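YfkN protein (Bacillus subtilis subsp. subtilis, PDB 3GVE) belongs to the calcineurin-like phosphoesterase family, metal-dependent proteins of layered alpha/beta fold, and holds one manganese(II) and one magnesium ion in a shared two-metal site. Local coordinates at residues 13-18 / 287-292; 44-49 / 309-314; 97-102 / 319-324. All blocks are in the same frame, centred on the assembly; numbering follows the deposited sequence. Where two conformers were deposited one is given.

Interaction 1: residues 13-18 / 287-292; sequences SILATT and LGVIDL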
loop_
_atom_site.group_PDB
_atom_site.type_symbol
_atom_site.label_atom_id
_atom_site.label_comp_id
_atom_site.label_asym_id
_atom_site.label_seq_id
_atom_site.Cartn_x
_atom_site.Cartn_y
_atom_site.Cartn_z
ATOM N N SER A 13 -6.230 -27.449 15.731
ATOM C CA SER A 13 -6.449 -26.385 14.757
ATOM C C SER A 13 -5.458 -25.267 15.014
ATOM O O SER A 13 -5.202 -24.915 16.148
ATOM C CB SER A 13 -7.858 -25.835 14.876
ATOM O OG SER A 13 -8.810 -26.795 14.493
ATOM N N ILE A 14 -4.904 -24.714 13.948
ATOM C CA ILE A 14 -4.002 -23.581 14.060
ATOM C C ILE A 14 -4.608 -22.436 13.274
ATOM O O ILE A 14 -4.861 -22.573 12.099
ATOM C CB ILE A 14 -2.606 -23.914 13.463
ATOM C CG1 ILE A 14 -1.980 -25.140 14.142
ATOM C CG2 ILE A 14 -1.667 -22.719 13.587
ATOM C CD1 ILE A 14 -0.984 -25.843 13.264
ATOM N N LEU A 15 -4.839 -21.319 13.946
ATOM C CA LEU A 15 -5.350 -20.105 13.296
ATOM C C LEU A 15 -4.201 -19.123 13.122
ATOM O O LEU A 15 -3.381 -19.008 14.008
ATOM C CB LEU A 15 -6.432 -19.478 14.160
ATOM C CG LEU A 15 -7.548 -20.421 14.638
ATOM C CD1 LEU A 15 -8.554 -19.622 15.458
ATOM C CD2 LEU A 15 -8.240 -21.117 13.471
ATOM N N ALA A 16 -4.153 -18.428 11.985
ATOM C CA ALA A 16 -2.989 -17.595 11.654
ATOM C C ALA A 16 -3.322 -16.271 11.000
ATOM O O ALA A 16 -4.140 -16.221 10.065
ATOM C CB ALA A 16 -2.028 -18.364 10.739
ATOM N N THR A 17 -2.651 -15.212 11.469
ATOM C CA THR A 17 -2.708 -13.913 10.746
ATOM C C THR A 17 -1.355 -13.633 10.145
ATOM O O THR A 17 -0.294 -14.219 10.584
ATOM C CB THR A 17 -3.133 -12.792 11.701
ATOM O OG1 THR A 17 -2.308 -12.831 12.899
ATOM C CG2 THR A 17 -4.575 -12.952 12.099
ATOM N N THR A 18 -1.325 -12.823 9.109
ATOM C CA THR A 18 -0.068 -12.386 8.524
ATOM C C THR A 18 -0.209 -11.010 7.897
ATOM O O THR A 18 -1.270 -10.643 7.432
ATOM C CB THR A 18 0.462 -13.394 7.443
ATOM O OG1 THR A 18 1.859 -13.151 7.180
ATOM C CG2 THR A 18 -0.344 -13.305 6.137
ATOM N N LEU A 287 -8.313 -15.074 7.463
ATOM C CA LEU A 287 -7.693 -15.846 8.533
ATOM C C LEU A 287 -7.224 -17.179 7.937
ATOM O O LEU A 287 -7.949 -17.819 7.190
ATOM C CB LEU A 287 -8.713 -16.134 9.624
ATOM C CG LEU A 287 -8.170 -16.876 10.847
ATOM C CD1 LEU A 287 -7.183 -15.993 11.591
ATOM C CD2 LEU A 287 -9.323 -17.309 11.755
ATOM N N GLY A 288 -6.016 -17.599 8.287
ATOM C CA GLY A 288 -5.526 -18.912 7.890
ATOM C C GLY A 288 -5.974 -19.949 8.902
ATOM O O GLY A 288 -6.003 -19.691 10.087
ATOM N N VAL A 289 -6.295 -21.136 8.409
ATOM C CA VAL A 289 -6.789 -22.218 9.257
ATOM C C VAL A 289 -6.143 -23.515 8.812
ATOM O O VAL A 289 -6.350 -23.949 7.701
ATOM C CB VAL A 289 -8.345 -22.350 9.183
ATOM C CG1 VAL A 289 -8.838 -23.454 10.113
ATOM C CG2 VAL A 289 -9.015 -21.025 9.517
ATOM N N ILE A 290 -5.356 -24.114 9.695
ATOM C CA ILE A 290 -4.805 -25.437 9.444
ATOM C C ILE A 290 -5.373 -26.440 10.446
ATOM O O ILE A 290 -5.352 -26.213 11.633
ATOM C CB ILE A 290 -3.266 -25.428 9.528
ATOM C CG1 ILE A 290 -2.700 -24.648 8.337
ATOM C CG2 ILE A 290 -2.716 -26.829 9.588
ATOM C CD1 ILE A 290 -1.184 -24.547 8.323
ATOM N N ASP A 291 -5.883 -27.544 9.922
ATOM C CA ASP A 291 -6.379 -28.643 10.747
ATOM C C ASP A 291 -5.394 -29.794 10.646
ATOM O O ASP A 291 -5.008 -30.189 9.567
ATOM C CB ASP A 291 -7.781 -29.065 10.294
ATOM C CG ASP A 291 -8.811 -27.979 10.553
ATOM O OD1 ASP A 291 -9.104 -27.711 11.713
ATOM O OD2 ASP A 291 -9.284 -27.363 9.585
ATOM N N LEU A 292 -4.977 -30.287 11.802
ATOM C CA LEU A 292 -4.136 -31.480 11.905
ATOM C C LEU A 292 -4.904 -32.576 12.629
ATOM O O LEU A 292 -5.456 -32.338 13.681
ATOM C CB LEU A 292 -2.861 -31.184 12.687
ATOM C CG LEU A 292 -1.925 -30.102 12.122
ATOM C CD1 LEU A 292 -0.684 -29.913 12.971
ATOM C CD2 LEU A 292 -1.578 -30.390 10.652
#
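D291 OD1 is gripped twice: the hydroxyl of S13 donates to it, OG to OD1 2.9 Å, nearly in line with the C-O bond, and H11 NE2 is its second partner. S13 OG lies beside its own backbone N, which carries it across to the neighbouring strand, and it is also hydrogen-bonded to N54 ND2. Serine suits this chain of bonds because a single hydroxyl can both donate and accept. The two contacts at OD1 would probably help to keep the carboxylate charged.

Behind this pair the strands run antiparallel, at 159° to each other. I14 and I290 form a hydrogen-bonded pair: I14 N lies 2.8 Å from I290 O, and the return bond is nearly straight. A16 and G288 repeat the pattern, although the bond from A16 N reaches G288 O from 31° outside the carbonyl plane. S13-D291 and L15-V289 are the non-hydrogen-bonded pairs.

On the face of I14 and I290 the two side chains lie alongside each other, and I14 CD1 reaches L292 CD1 at 4.1 Å. A16 adds only a methyl to this face, and G288, paired with it, adds no side chain. On the other face L15 CD2 rests against V289 CG2 at 4.0 Å. L287 has CG anti to its backbone N (chi1 -177°), which brings CD1 to within 3.4 Å of A16 O. Branched aliphatic residues suit I14, L15, V289 and I290, all of them buried.

This strand pair forms the middle of a four-stranded sheet, with strand 57-61 beyond 9-17 and strand 300-312 beyond 286-297. Helix 40-53 covers L15, L287 and V289, while of the second sheet strand 244-247 packs against I14, A16 and I290, and 275-280 against I290 and L292, giving the beta sandwich of this family.

Interaction 2: residues 44-49 / 309-314; sequences AQLIQK and SIESIA
The carboxylate of E311 has a leucine methyl over one face and a lysine ammonium at its edge. L46 CD2 stands almost directly above the plane, 3.8 Å from E311 CD. K49 NZ meets OE2 on the syn side at 2.8 Å, only 16° out of the carboxylate plane, and so forms a salt bridge. The other oxygen, OE1, is hydrogen-bonded to H50 NE2, so consecutive residues of the helix hold the two oxygens and fix how the group is turned.

Both charged chains are shaped for this meeting. E311 carries CG anti to its backbone N and stays extended to its carboxylate, whereas K49 bends at its third torsion (chi3 81°) to bring the ammonium round to OE2. The opposite charges attract, at a place where both residues are only partly exposed.

L46 is the apolar counterpart. Its two methyls part over the end of the strand: while CD2 covers the carboxylate, CD1 drops to 3.5 Å from E311 O and 3.7 Å from I313 CG2, the leucine and isoleucine side chains crossing at about a right angle. A branched aliphatic residue fits here because it must fill two directions at once. At the strand's last residue, S312 OG donates to A314 O at 2.9 Å.

The contact lays helix 40-53 over the outermost strand, 300-312, of the four-stranded sheet; the axes of 44-49 and 309-312 come within 10.0 Å, at 125°. L287 of the adjoining strand 286-297 also packs on L46, and V317 of the following loop closes in on the same leucine.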
loop_
_atom_site.group_PDB
_atom_site.type_symbol
_atom_site.label_atom_id
_atom_site.label_comp_id
_atom_site.label_asym_id
_atom_site.label_seq_id
_atom_site.Cartn_x
_atom_site.Cartn_y
_atom_site.Cartn_z
ATOM N N ALA A 44 -10.598 -10.814 14.038
ATOM C CA ALA A 44 -10.785 -11.388 15.357
ATOM C C ALA A 44 -12.165 -12.033 15.520
ATOM O O ALA A 44 -12.330 -12.882 16.354
ATOM C CB ALA A 44 -10.529 -10.330 16.437
ATOM N N GLN A 45 -13.129 -11.633 14.693
ATOM C CA GLN A 45 -14.442 -12.262 14.720
ATOM C C GLN A 45 -14.349 -13.665 14.145
ATOM O O GLN A 45 -14.980 -14.558 14.655
ATOM C CB GLN A 45 -15.486 -11.415 13.974
ATOM C CG GLN A 45 -15.661 -9.996 14.526
ATOM C CD GLN A 45 -16.329 -9.944 15.876
ATOM O OE1 GLN A 45 -15.872 -10.523 16.829
ATOM N NE2 GLN A 45 -17.421 -9.196 15.953
ATOM N N LEU A 46 -13.529 -13.852 13.108
ATOM C CA LEU A 46 -13.266 -15.201 12.594
ATOM C C LEU A 46 -12.498 -16.043 13.609
ATOM O O LEU A 46 -12.734 -17.225 13.745
ATOM C CB LEU A 46 -12.477 -15.168 11.283
ATOM C CG LEU A 46 -13.150 -14.491 10.093
ATOM C CD1 LEU A 46 -12.207 -14.517 8.883
ATOM C CD2 LEU A 46 -14.477 -15.161 9.751
ATOM N N ILE A 47 -11.560 -15.409 14.303
ATOM C CA ILE A 47 -10.777 -16.112 15.323
ATOM C C ILE A 47 -11.731 -16.693 16.389
ATOM O O ILE A 47 -11.622 -17.838 16.765
ATOM C CB ILE A 47 -9.701 -15.183 15.970
ATOM C CG1 ILE A 47 -8.614 -14.814 14.934
ATOM C CG2 ILE A 47 -9.110 -15.832 17.234
ATOM C CD1 ILE A 47 -7.635 -13.744 15.369
ATOM N N GLN A 48 -12.647 -15.862 16.877
ATOM C CA GLN A 48 -13.600 -16.268 17.901
ATOM C C GLN A 48 -14.456 -17.421 17.389
ATOM O O GLN A 48 -14.648 -18.405 18.078
ATOM C CB GLN A 48 -14.505 -15.099 18.314
ATOM C CG GLN A 48 -15.429 -15.476 19.475
ATOM C CD GLN A 48 -16.277 -14.339 19.962
ATOM O OE1 GLN A 48 -15.840 -13.195 20.028
ATOM N NE2 GLN A 48 -17.499 -14.661 20.350
ATOM N N LYS A 49 -14.940 -17.294 16.167
ATOM C CA LYS A 49 -15.762 -18.350 15.597
ATOM C C LYS A 49 -15.023 -19.697 15.540
ATOM O O LYS A 49 -15.550 -20.719 15.929
ATOM C CB LYS A 49 -16.251 -17.974 14.207
ATOM C CG LYS A 49 -16.977 -19.126 13.531
ATOM C CD LYS A 49 -17.580 -18.684 12.258
ATOM C CE LYS A 49 -16.571 -18.665 11.143
ATOM N NZ LYS A 49 -17.266 -18.731 9.850
ATOM N N SER A 309 -6.639 -24.055 4.798
ATOM C CA SER A 309 -7.683 -23.265 4.169
ATOM C C SER A 309 -7.606 -21.839 4.626
ATOM O O SER A 309 -6.905 -21.529 5.627
ATOM C CB SER A 309 -9.059 -23.851 4.542
ATOM O OG SER A 309 -9.328 -23.861 5.892
ATOM N N ILE A 310 -8.210 -20.936 3.895
ATOM C CA ILE A 310 -8.266 -19.554 4.337
ATOM C C ILE A 310 -9.719 -19.131 4.273
ATOM O O ILE A 310 -10.470 -19.633 3.471
ATOM C CB ILE A 310 -7.373 -18.626 3.496
ATOM C CG1 ILE A 310 -7.683 -18.791 1.995
ATOM C CG2 ILE A 310 -5.883 -18.912 3.769
ATOM C CD1 ILE A 310 -6.928 -17.818 1.105
ATOM N N GLU A 311 -10.102 -18.202 5.132
ATOM C CA GLU A 311 -11.484 -17.723 5.184
ATOM C C GLU A 311 -11.459 -16.216 5.150
ATOM O O GLU A 311 -10.735 -15.601 5.893
ATOM C CB GLU A 311 -12.162 -18.218 6.462
ATOM C CG GLU A 311 -13.596 -17.718 6.608
ATOM C CD GLU A 311 -14.358 -18.366 7.753
ATOM O OE1 GLU A 311 -13.763 -18.778 8.755
ATOM O OE2 GLU A 311 -15.576 -18.424 7.636
ATOM N N SER A 312 -12.265 -15.633 4.278
ATOM C CA SER A 312 -12.365 -14.182 4.163
ATOM C C SER A 312 -13.216 -13.557 5.263
ATOM O O SER A 312 -14.164 -14.147 5.724
ATOM C CB SER A 312 -12.999 -13.806 2.815
ATOM O OG SER A 312 -14.303 -14.339 2.710
ATOM N N ILE A 313 -12.874 -12.334 5.659
ATOM C CA ILE A 313 -13.760 -11.569 6.539
ATOM C C ILE A 313 -14.979 -11.106 5.749
ATOM O O ILE A 313 -16.053 -10.973 6.293
ATOM C CB ILE A 313 -13.073 -10.369 7.236
ATOM C CG1 ILE A 313 -12.476 -9.382 6.235
ATOM C CG2 ILE A 313 -12.020 -10.878 8.212
ATOM C CD1 ILE A 313 -12.018 -8.064 6.853
ATOM N N ALA A 314 -14.795 -10.905 4.452
ATOM C CA ALA A 314 -15.913 -10.575 3.569
ATOM C C ALA A 314 -16.945 -11.685 3.566
ATOM O O ALA A 314 -16.652 -12.832 3.297
ATOM C CB ALA A 314 -15.429 -10.314 2.173
#

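Interaction 3: residues 97-102 / 319-324; sequences NALKYD and SRNETV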
loop_
_atom_site.group_PDB
_atom_site.type_symbol
_atom_site.label_atom_id
_atom_site.label_comp_id
_atom_site.label_asym_id
_atom_site.label_seq_id
_atom_site.Cartn_x
_atom_site.Cartn_y
_atom_site.Cartn_z
ATOM N N ASN A 97 -1.968 -9.684 22.938
ATOM C CA ASN A 97 -1.993 -10.230 24.279
ATOM C C ASN A 97 -3.470 -10.475 24.653
ATOM O O ASN A 97 -3.853 -11.505 25.179
ATOM C CB ASN A 97 -1.341 -9.295 25.297
ATOM C CG ASN A 97 0.201 -9.349 25.246
ATOM O OD1 ASN A 97 0.793 -10.244 24.632
ATOM N ND2 ASN A 97 0.816 -8.415 25.922
ATOM N N ALA A 98 -4.302 -9.484 24.347
ATOM C CA ALA A 98 -5.727 -9.552 24.672
ATOM C C ALA A 98 -6.431 -10.664 23.898
ATOM O O ALA A 98 -7.347 -11.272 24.400
ATOM C CB ALA A 98 -6.404 -8.208 24.433
ATOM N N LEU A 99 -5.988 -10.921 22.674
ATOM C CA LEU A 99 -6.526 -12.002 21.835
ATOM C C LEU A 99 -5.877 -13.357 22.148
ATOM O O LEU A 99 -6.213 -14.369 21.553
ATOM C CB LEU A 99 -6.326 -11.676 20.354
ATOM C CG LEU A 99 -7.151 -10.523 19.779
ATOM C CD1 LEU A 99 -6.785 -10.243 18.333
ATOM C CD2 LEU A 99 -8.642 -10.854 19.893
ATOM N N LYS A 100 -4.936 -13.340 23.079
ATOM C CA LYS A 100 -4.280 -14.561 23.554
ATOM C C LYS A 100 -3.579 -15.320 22.409
ATOM O O LYS A 100 -3.744 -16.516 22.236
ATOM C CB LYS A 100 -5.268 -15.446 24.342
ATOM C CG LYS A 100 -5.768 -14.747 25.600
ATOM C CD LYS A 100 -6.754 -15.611 26.368
ATOM C CE LYS A 100 -7.287 -14.863 27.579
ATOM N NZ LYS A 100 -7.747 -15.814 28.644
ATOM N N TYR A 101 -2.773 -14.602 21.635
ATOM C CA TYR A 101 -1.900 -15.263 20.664
ATOM C C TYR A 101 -0.948 -16.211 21.388
ATOM O O TYR A 101 -0.518 -15.933 22.496
ATOM C CB TYR A 101 -1.101 -14.237 19.875
ATOM C CG TYR A 101 -1.812 -13.766 18.627
ATOM C CD1 TYR A 101 -2.860 -12.852 18.708
ATOM C CD2 TYR A 101 -1.447 -14.240 17.374
ATOM C CE1 TYR A 101 -3.517 -12.420 17.569
ATOM C CE2 TYR A 101 -2.099 -13.803 16.216
ATOM C CZ TYR A 101 -3.146 -12.911 16.333
ATOM O OH TYR A 101 -3.814 -12.461 15.227
ATOM N N ASP A 102 -0.629 -17.317 20.734
ATOM C CA ASP A 102 0.301 -18.309 21.281
ATOM C C ASP A 102 1.753 -18.113 20.810
ATOM O O ASP A 102 2.669 -18.545 21.476
ATOM C CB ASP A 102 -0.181 -19.721 20.940
ATOM C CG ASP A 102 -1.532 -20.038 21.561
ATOM O OD1 ASP A 102 -1.588 -20.163 22.787
ATOM O OD2 ASP A 102 -2.506 -20.130 20.820
ATOM N N SER A 319 -19.088 -6.903 11.800
ATOM C CA SER A 319 -18.829 -5.925 12.857
ATOM C C SER A 319 -17.448 -6.063 13.494
ATOM O O SER A 319 -16.750 -7.025 13.246
ATOM C CB SER A 319 -19.886 -6.023 13.955
ATOM O OG SER A 319 -19.870 -7.288 14.555
ATOM N N ARG A 320 -17.089 -5.098 14.333
ATOM C CA ARG A 320 -15.819 -5.100 15.037
ATOM C C ARG A 320 -15.890 -5.913 16.315
ATOM O O ARG A 320 -16.837 -5.852 17.063
ATOM C CB ARG A 320 -15.393 -3.679 15.430
ATOM C CG ARG A 320 -14.723 -2.858 14.374
ATOM C CD ARG A 320 -14.453 -1.448 14.884
ATOM N NE ARG A 320 -15.679 -0.711 15.121
ATOM C CZ ARG A 320 -16.346 -0.025 14.202
ATOM N NH1 ARG A 320 -17.454 0.594 14.539
ATOM N NH2 ARG A 320 -15.934 0.042 12.966
ATOM N N ASN A 321 -14.819 -6.632 16.565
ATOM C CA ASN A 321 -14.602 -7.425 17.772
ATOM C C ASN A 321 -14.358 -6.474 18.944
ATOM O O ASN A 321 -13.488 -5.586 18.891
ATOM C CB ASN A 321 -13.332 -8.269 17.597
ATOM C CG ASN A 321 -13.006 -9.100 18.822
ATOM O OD1 ASN A 321 -12.259 -8.676 19.696
ATOM N ND2 ASN A 321 -13.584 -10.287 18.859
ATOM N N GLU A 322 -15.101 -6.647 20.025
ATOM C CA GLU A 322 -14.977 -5.753 21.173
ATOM C C GLU A 322 -13.623 -5.812 21.891
ATOM O O GLU A 322 -13.201 -4.819 22.434
ATOM C CB GLU A 322 -16.110 -5.983 22.188
ATOM C CG GLU A 322 -17.491 -5.710 21.636
ATOM C CD GLU A 322 -18.603 -5.963 22.647
ATOM O OE1 GLU A 322 -18.313 -6.346 23.795
ATOM O OE2 GLU A 322 -19.773 -5.761 22.265
ATOM N N THR A 323 -12.961 -6.967 21.902
ATOM C CA THR A 323 -11.734 -7.067 22.651
ATOM C C THR A 323 -10.674 -6.196 21.934
ATOM O O THR A 323 -9.872 -5.526 22.572
ATOM C CB THR A 323 -11.252 -8.518 22.767
ATOM O OG1 THR A 323 -12.212 -9.267 23.524
ATOM C CG2 THR A 323 -9.850 -8.684 23.444
ATOM N N VAL A 324 -10.681 -6.245 20.605
ATOM C CA VAL A 324 -9.763 -5.419 19.832
ATOM C C VAL A 324 -10.064 -3.944 20.035
ATOM O O VAL A 324 -9.188 -3.188 20.365
ATOM C CB VAL A 324 -9.781 -5.766 18.328
ATOM C CG1 VAL A 324 -8.888 -4.796 17.561
ATOM C CG2 VAL A 324 -9.294 -7.214 18.134
#
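T323 and L99 bury the most surface here, with A98 next. T323 CG2 touches A98 CB at 3.6 Å and lies 3.7 Å from A98 O, its methyl set against the last turn of helix 91-98. That methyl is anti to the backbone N of T323, with OG1 beside the N (chi1 -64°). Threonine suits this partly exposed position because it offers a methyl to one neighbour and keeps a hydroxyl on its other branch. Alanine, with a single small methyl, lets the two helix ends approach closely, the CA atoms of A98 and T323 being 6.8 Å apart.

L99 works deeper in. Both its methyls reach V324 CG2, CD1 at 3.9 Å and CD2 at 4.1 Å, the side chains crossing at a slant, and CD2 also lies near N321 OD1. Leucine and valine belong here because both are buried, and V324 also packs on A41 and A44 of helix 40-53.

Each helix finishes its own end. K100 takes a positive phi (59°) and closes helix 91-98 with a Schellman motif, its N lying 3.0 Å from N97 O. N321 is the N-cap of helix 322-340: OD1 accepts from V324 N at 3.0 Å on a lone pair, and more weakly from T323 N. Asparagine suits an N-cap because its short side-chain carbonyl can accept from the free amides of the first turn; here ND2 has a further use, in a bond to Q45. L99 O, for its part, accepts from R51 NH1.

No hydrogen bond crosses between the segments. Methyl groups carry the junction, which is therefore essentially apolar, while the polar ends of both helices are served by caps within their own chain ends and by R51 and Q45 of helix 40-53.

How the interactions relate
Interactions 1 and 2 share a sheet: L287 N lies 2.9 Å from E311 O, and V289 N the same distance from S309 O, probable hydrogen bonds joining strands 286-297 and 300-312. Their centres are about 10 Å apart. Interactions 2 and 3 meet through a probable hydrogen bond between Q45 OE1 and N321 ND2, 3.1 Å apart, which ties helix 40-53 to the start of helix 322-340. Interaction 3 returns to interaction 1 where Y101 OH lies 2.8 Å from T17 OG1. Strand 9-17 leads directly to the manganese ligands D19 and H21; the T17 side chain is about 12 Å from the manganese and about 13 Å from the magnesium, the ions that D64 bridges.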